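Local coordinates for pesticidal crystal protein Cry2Aa (Bacillus thuringiensis serovar kurstaki, PDB 1I5P), which kills dipteran and lepidopteran larvae by binding to their midgut epithelial cells and promoting colloid-osmotic lysis, at residues S260-M268 against M623-Y633. Residues are numbered along the deposited sequence; the frame is centred on the assembly and turned at random.
Sequences SLFKYQSLM and MFVPTNLPPLY
With chi1 at 74°, Lys-263 lodges CG between its backbone N and carbonyl carbon, and Tyr-633 does the same with its ring (chi1 60°); the two side chains cross at about a right angle. Lys-263 CB lies over one face of the ring, 4.1 Å from the centroid of Tyr-633, a CH-pi contact. A long aliphatic chain with a charged end suits this place: its methylenes pack on the tyrosine, while NZ forms salt bridges with Asp-578 and Asp-589. Water 3 accepts a weak bond from NZ and donates one to the C-terminal carboxylate at Tyr-633 OXT.

The backbone adds a single direct bond, Leu-632 N to Lys-263 O (2.9 Å, 158° at the hydrogen). The same oxygen also receives Pro-631 CA, a CA-H...O contact of 3.2 Å. Pro-631 CB meets the Tyr-264 ring obliquely, 3.8 Å from Tyr-264 CE2, with Val-625 CG2 beside it at CD2 and CE2. At the CE1 and hydroxyl end, the flexible methionine bends at chi2 and brings Met-623 CE to 3.7 Å from Tyr-264 OH, a hydroxyl that is hydrogen-bonded to Asp-589. Farther along, Leu-629 CD1 packs 3.6 Å from Ser-266 CB, where the short serine side chain is compatible with the close approach of the methyl.

The contact joins the linker after helix 238-259 to the end of strand 617-626 and the C-terminal tail that follows it, tying the helical bundle to the lectin-like beta sandwich. Leu-632 reaches Ile-192 of helix 170-193, and Met-623 and Pro-631 rest on Tyr-546 of strand 541-550.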
ATOM      1  N   SER A 260       0.701  11.122   8.911  1.00 10.50           N
ATOM      2  CA  SER A 260      -0.297  12.160   8.707  1.00 13.40           C
ATOM      3  C   SER A 260      -1.672  11.725   9.206  1.00 12.30           C
ATOM      4  O   SER A 260      -2.652  12.452   9.045  1.00 14.24           O
ATOM      5  CB  SER A 260      -0.360  12.563   7.226  1.00  7.86           C
ATOM      6  OG  SER A 260      -0.683  11.463   6.399  1.00 13.81           O
ATOM      7  N   LEU A 261      -1.741  10.533   9.799  1.00 12.35           N
ATOM      8  CA  LEU A 261      -2.997  10.030  10.358  1.00 13.01           C
ATOM      9  C   LEU A 261      -2.879   9.926  11.877  1.00 13.24           C
ATOM     10  O   LEU A 261      -3.846   9.600  12.557  1.00 14.78           O
ATOM     11  CB  LEU A 261      -3.363   8.660   9.759  1.00 11.74           C
ATOM     12  CG  LEU A 261      -3.756   8.688   8.276  1.00 10.49           C
ATOM     13  CD1 LEU A 261      -4.069   7.281   7.803  1.00  7.69           C
ATOM     14  CD2 LEU A 261      -4.959   9.618   8.065  1.00  6.96           C
ATOM     15  N   PHE A 262      -1.690  10.204  12.408  1.00 14.57           N
ATOM     16  CA  PHE A 262      -1.477  10.161  13.856  1.00 14.12           C
ATOM     17  C   PHE A 262      -2.413  11.169  14.526  1.00 16.21           C
ATOM     18  O   PHE A 262      -2.769  11.027  15.696  1.00 16.71           O
ATOM     19  CB  PHE A 262      -0.029  10.520  14.208  1.00 13.49           C
ATOM     20  CG  PHE A 262       0.922   9.344  14.238  1.00 13.01           C
ATOM     21  CD1 PHE A 262       2.231   9.519  14.677  1.00 13.65           C
ATOM     22  CD2 PHE A 262       0.512   8.069  13.862  1.00 10.68           C
ATOM     23  CE1 PHE A 262       3.118   8.448  14.744  1.00 13.54           C
ATOM     24  CE2 PHE A 262       1.390   6.988  13.927  1.00 13.10           C
ATOM     25  CZ  PHE A 262       2.695   7.175  14.368  1.00 14.13           C
ATOM     26  N   LYS A 263      -2.801  12.192  13.771  1.00 15.09           N
ATOM     27  CA  LYS A 263      -3.693  13.235  14.270  1.00 15.16           C
ATOM     28  C   LYS A 263      -5.090  12.675  14.550  1.00 14.22           C
ATOM     29  O   LYS A 263      -5.933  13.356  15.132  1.00 14.19           O
ATOM     30  CB  LYS A 263      -3.796  14.374  13.246  1.00 14.70           C
ATOM     31  CG  LYS A 263      -4.650  14.008  12.030  1.00 18.17           C
ATOM     32  CD  LYS A 263      -4.285  14.759  10.742  1.00 18.17           C
ATOM     33  CE  LYS A 263      -4.889  16.145  10.644  1.00 21.54           C
ATOM     34  NZ  LYS A 263      -4.862  16.609   9.222  1.00 15.87           N
ATOM     35  N   TYR A 264      -5.339  11.440  14.122  1.00 14.05           N
ATOM     36  CA  TYR A 264      -6.637  10.803  14.344  1.00 12.99           C
ATOM     37  C   TYR A 264      -6.569   9.654  15.343  1.00 11.51           C
ATOM     38  O   TYR A 264      -5.516   9.049  15.548  1.00 10.35           O
ATOM     39  CB  TYR A 264      -7.212  10.268  13.024  1.00 12.87           C
ATOM     40  CG  TYR A 264      -7.597  11.335  12.026  1.00 14.64           C
ATOM     41  CD1 TYR A 264      -6.835  11.552  10.879  1.00 14.33           C
ATOM     42  CD2 TYR A 264      -8.708  12.155  12.248  1.00 14.46           C
ATOM     43  CE1 TYR A 264      -7.163  12.568   9.975  1.00 12.94           C
ATOM     44  CE2 TYR A 264      -9.041  13.173  11.354  1.00 13.07           C
ATOM     45  CZ  TYR A 264      -8.265  13.374  10.225  1.00 12.46           C
ATOM     46  OH  TYR A 264      -8.567  14.409   9.372  1.00 12.63           O
ATOM     47  N   GLN A 265      -7.706   9.360  15.966  1.00 11.28           N
ATOM     48  CA  GLN A 265      -7.812   8.260  16.914  1.00 11.91           C
ATOM     49  C   GLN A 265      -9.001   7.418  16.508  1.00 12.76           C
ATOM     50  O   GLN A 265     -10.007   7.943  16.028  1.00 16.30           O
ATOM     51  CB  GLN A 265      -8.040   8.761  18.341  1.00 10.98           C
ATOM     52  CG  GLN A 265      -6.846   9.466  18.962  1.00 14.10           C
ATOM     53  CD  GLN A 265      -7.155   9.958  20.364  1.00 15.99           C
ATOM     54  OE1 GLN A 265      -6.933   9.250  21.350  1.00 16.38           O
ATOM     55  NE2 GLN A 265      -7.681  11.172  20.458  1.00 12.39           N
ATOM     56  N   SER A 266      -8.886   6.113  16.713  1.00 14.44           N
ATOM     57  CA  SER A 266      -9.961   5.188  16.392  1.00 16.07           C
ATOM     58  C   SER A 266     -10.315   5.308  14.910  1.00 15.96           C
ATOM     59  O   SER A 266     -11.478   5.479  14.541  1.00 17.50           O
ATOM     60  CB  SER A 266     -11.182   5.503  17.265  1.00 15.83           C
ATOM     61  OG  SER A 266     -12.085   4.419  17.305  1.00 19.71           O
ATOM     62  N   LEU A 267      -9.294   5.228  14.065  1.00 14.43           N
ATOM     63  CA  LEU A 267      -9.478   5.311  12.626  1.00 13.00           C
ATOM     64  C   LEU A 267      -8.863   4.079  11.980  1.00 13.48           C
ATOM     65  O   LEU A 267      -7.637   3.937  11.921  1.00 12.26           O
ATOM     66  CB  LEU A 267      -8.795   6.557  12.071  1.00 14.12           C
ATOM     67  CG  LEU A 267      -8.890   6.693  10.552  1.00 16.99           C
ATOM     68  CD1 LEU A 267     -10.356   6.762  10.148  1.00 13.83           C
ATOM     69  CD2 LEU A 267      -8.145   7.931  10.090  1.00 17.73           C
ATOM     70  N   MET A 268      -9.721   3.186  11.506  1.00 11.67           N
ATOM     71  CA  MET A 268      -9.259   1.968  10.864  1.00 13.61           C
ATOM     72  C   MET A 268      -8.878   2.268   9.414  1.00 13.18           C
ATOM     73  O   MET A 268      -9.732   2.605   8.601  1.00 13.68           O
ATOM     74  CB  MET A 268     -10.360   0.904  10.894  1.00 12.94           C
ATOM     75  CG  MET A 268      -9.975  -0.396  10.203  1.00 18.52           C
ATOM     76  SD  MET A 268     -11.379  -1.521   9.960  1.00 21.14           S
ATOM     77  CE  MET A 268     -12.082  -0.868   8.445  1.00 18.14           C
ATOM     78  N   MET A 623     -12.435   9.537   5.007  1.00 13.54           N
ATOM     79  CA  MET A 623     -12.366   9.002   6.355  1.00 18.10           C
ATOM     80  C   MET A 623     -13.518   9.379   7.261  1.00 16.04           C
ATOM     81  O   MET A 623     -13.888  10.550   7.372  1.00 15.78           O
ATOM     82  CB  MET A 623     -11.047   9.397   7.020  1.00 19.58           C
ATOM     83  CG  MET A 623     -10.681  10.835   6.828  1.00 29.28           C
ATOM     84  SD  MET A 623      -9.394  11.016   5.596  1.00 32.70           S
ATOM     85  CE  MET A 623      -8.668  12.548   6.169  1.00 26.54           C
ATOM     86  N   PHE A 624     -14.088   8.356   7.893  1.00 15.31           N
ATOM     87  CA  PHE A 624     -15.190   8.528   8.828  1.00 14.46           C
ATOM     88  C   PHE A 624     -14.577   8.441  10.218  1.00 14.13           C
ATOM     89  O   PHE A 624     -13.953   7.438  10.576  1.00 12.75           O
ATOM     90  CB  PHE A 624     -16.239   7.432   8.639  1.00 15.40           C
ATOM     91  CG  PHE A 624     -16.867   7.432   7.276  1.00 16.76           C
ATOM     92  CD1 PHE A 624     -16.197   6.889   6.192  1.00 16.33           C
ATOM     93  CD2 PHE A 624     -18.118   8.006   7.072  1.00 18.27           C
ATOM     94  CE1 PHE A 624     -16.760   6.913   4.919  1.00 16.95           C
ATOM     95  CE2 PHE A 624     -18.692   8.036   5.793  1.00 15.75           C
ATOM     96  CZ  PHE A 624     -18.006   7.488   4.720  1.00 16.57           C
ATOM     97  N   VAL A 625     -14.751   9.504  10.989  1.00 13.06           N
ATOM     98  CA  VAL A 625     -14.189   9.576  12.324  1.00 14.49           C
ATOM     99  C   VAL A 625     -15.291   9.751  13.366  1.00 13.64           C
ATOM    100  O   VAL A 625     -16.254  10.484  13.140  1.00 13.82           O
ATOM    101  CB  VAL A 625     -13.198  10.764  12.401  1.00 14.97           C
ATOM    102  CG1 VAL A 625     -12.524  10.808  13.759  1.00 16.95           C
ATOM    103  CG2 VAL A 625     -12.164  10.632  11.279  1.00 13.82           C
ATOM    104  N   PRO A 626     -15.173   9.065  14.514  1.00 13.83           N
ATOM    105  CA  PRO A 626     -16.194   9.200  15.551  1.00 14.66           C
ATOM    106  C   PRO A 626     -16.381  10.679  15.841  1.00 15.64           C
ATOM    107  O   PRO A 626     -15.406  11.421  16.004  1.00 16.88           O
ATOM    108  CB  PRO A 626     -15.593   8.419  16.708  1.00 12.05           C
ATOM    109  CG  PRO A 626     -14.930   7.279  15.979  1.00 10.99           C
ATOM    110  CD  PRO A 626     -14.189   8.037  14.893  1.00 14.48           C
ATOM    111  N   THR A 627     -17.638  11.099  15.886  1.00 16.82           N
ATOM    112  CA  THR A 627     -17.988  12.500  16.106  1.00 18.43           C
ATOM    113  C   THR A 627     -17.376  13.177  17.330  1.00 16.90           C
ATOM    114  O   THR A 627     -17.173  14.388  17.331  1.00 17.00           O
ATOM    115  CB  THR A 627     -19.523  12.667  16.175  1.00 20.99           C
ATOM    116  OG1 THR A 627     -20.016  12.069  17.380  1.00 23.44           O
ATOM    117  CG2 THR A 627     -20.177  11.977  14.984  1.00 21.66           C
ATOM    118  N   ASN A 628     -17.081  12.412  18.371  1.00 15.08           N
ATOM    119  CA  ASN A 628     -16.514  12.996  19.580  1.00 15.17           C
ATOM    120  C   ASN A 628     -14.997  12.882  19.654  1.00 15.59           C
ATOM    121  O   ASN A 628     -14.405  13.058  20.718  1.00 14.12           O
ATOM    122  CB  ASN A 628     -17.151  12.352  20.815  1.00 16.22           C
ATOM    123  CG  ASN A 628     -17.116  10.833  20.769  1.00 17.64           C
ATOM    124  OD1 ASN A 628     -16.850  10.237  19.722  1.00 17.51           O
ATOM    125  ND2 ASN A 628     -17.404  10.200  21.904  1.00 10.25           N
ATOM    126  N   LEU A 629     -14.367  12.601  18.519  1.00 16.09           N
ATOM    127  CA  LEU A 629     -12.915  12.474  18.473  1.00 15.98           C
ATOM    128  C   LEU A 629     -12.328  13.411  17.432  1.00 17.70           C
ATOM    129  O   LEU A 629     -11.932  12.983  16.345  1.00 17.66           O
ATOM    130  CB  LEU A 629     -12.510  11.030  18.156  1.00 16.20           C
ATOM    131  CG  LEU A 629     -12.911   9.951  19.167  1.00 17.30           C
ATOM    132  CD1 LEU A 629     -12.413   8.598  18.681  1.00 16.11           C
ATOM    133  CD2 LEU A 629     -12.317  10.276  20.535  1.00 19.14           C
ATOM    134  N   PRO A 630     -12.281  14.714  17.740  1.00 17.67           N
ATOM    135  CA  PRO A 630     -11.719  15.667  16.783  1.00 18.12           C
ATOM    136  C   PRO A 630     -10.219  15.421  16.595  1.00 17.35           C
ATOM    137  O   PRO A 630      -9.553  14.884  17.480  1.00 15.84           O
ATOM    138  CB  PRO A 630     -12.015  17.015  17.433  1.00 19.43           C
ATOM    139  CG  PRO A 630     -11.929  16.692  18.903  1.00 21.61           C
ATOM    140  CD  PRO A 630     -12.719  15.403  18.967  1.00 16.99           C
ATOM    141  N   PRO A 631      -9.667  15.800  15.430  1.00 17.95           N
ATOM    142  CA  PRO A 631      -8.233  15.597  15.179  1.00 16.93           C
ATOM    143  C   PRO A 631      -7.331  16.433  16.102  1.00 17.09           C
ATOM    144  O   PRO A 631      -7.741  17.483  16.608  1.00 16.47           O
ATOM    145  CB  PRO A 631      -8.089  15.975  13.708  1.00 18.05           C
ATOM    146  CG  PRO A 631      -9.148  17.039  13.540  1.00 19.59           C
ATOM    147  CD  PRO A 631     -10.323  16.394  14.251  1.00 18.92           C
ATOM    148  N   LEU A 632      -6.100  15.967  16.311  1.00 16.53           N
ATOM    149  CA  LEU A 632      -5.160  16.650  17.202  1.00 16.10           C
ATOM    150  C   LEU A 632      -4.762  18.052  16.742  1.00 15.83           C
ATOM    151  O   LEU A 632      -4.286  18.857  17.536  1.00 17.12           O
ATOM    152  CB  LEU A 632      -3.916  15.778  17.420  1.00 14.89           C
ATOM    153  CG  LEU A 632      -4.208  14.382  17.991  1.00 14.41           C
ATOM    154  CD1 LEU A 632      -2.913  13.718  18.424  1.00 12.82           C
ATOM    155  CD2 LEU A 632      -5.164  14.486  19.181  1.00 13.42           C
ATOM    156  N   TYR A 633      -4.960  18.332  15.461  1.00 16.45           N
ATOM    157  CA  TYR A 633      -4.651  19.640  14.903  1.00 17.97           C
ATOM    158  C   TYR A 633      -5.357  19.812  13.570  1.00 17.81           C
ATOM    159  O   TYR A 633      -5.609  20.974  13.187  1.00 21.50           O
ATOM    160  CB  TYR A 633      -3.132  19.827  14.751  1.00 17.21           C
ATOM    161  CG  TYR A 633      -2.430  18.830  13.847  1.00 17.41           C
ATOM    162  CD1 TYR A 633      -2.581  18.883  12.462  1.00 13.76           C
ATOM    163  CD2 TYR A 633      -1.606  17.842  14.381  1.00 18.22           C
ATOM    164  CE1 TYR A 633      -1.926  17.978  11.631  1.00 16.92           C
ATOM    165  CE2 TYR A 633      -0.947  16.927  13.559  1.00 17.31           C
ATOM    166  CZ  TYR A 633      -1.112  17.001  12.190  1.00 17.66           C
ATOM    167  OH  TYR A 633      -0.474  16.084  11.388  1.00 18.01           O
ATOM    168  OXT TYR A 633      -5.643  18.780  12.923  1.00 20.05           O
TER
HETATM  169  O   HOH W   1      -0.637  13.528  12.167  1.00 13.94           O
HETATM  170  O   HOH W   2      -8.139  12.621  17.475  1.00 16.61           O
HETATM  171  O   HOH W   3      -6.545  18.737  10.331  1.00 18.63           O
HETATM  172  O   HOH W   4      -9.759  11.267  15.681  1.00 16.03           O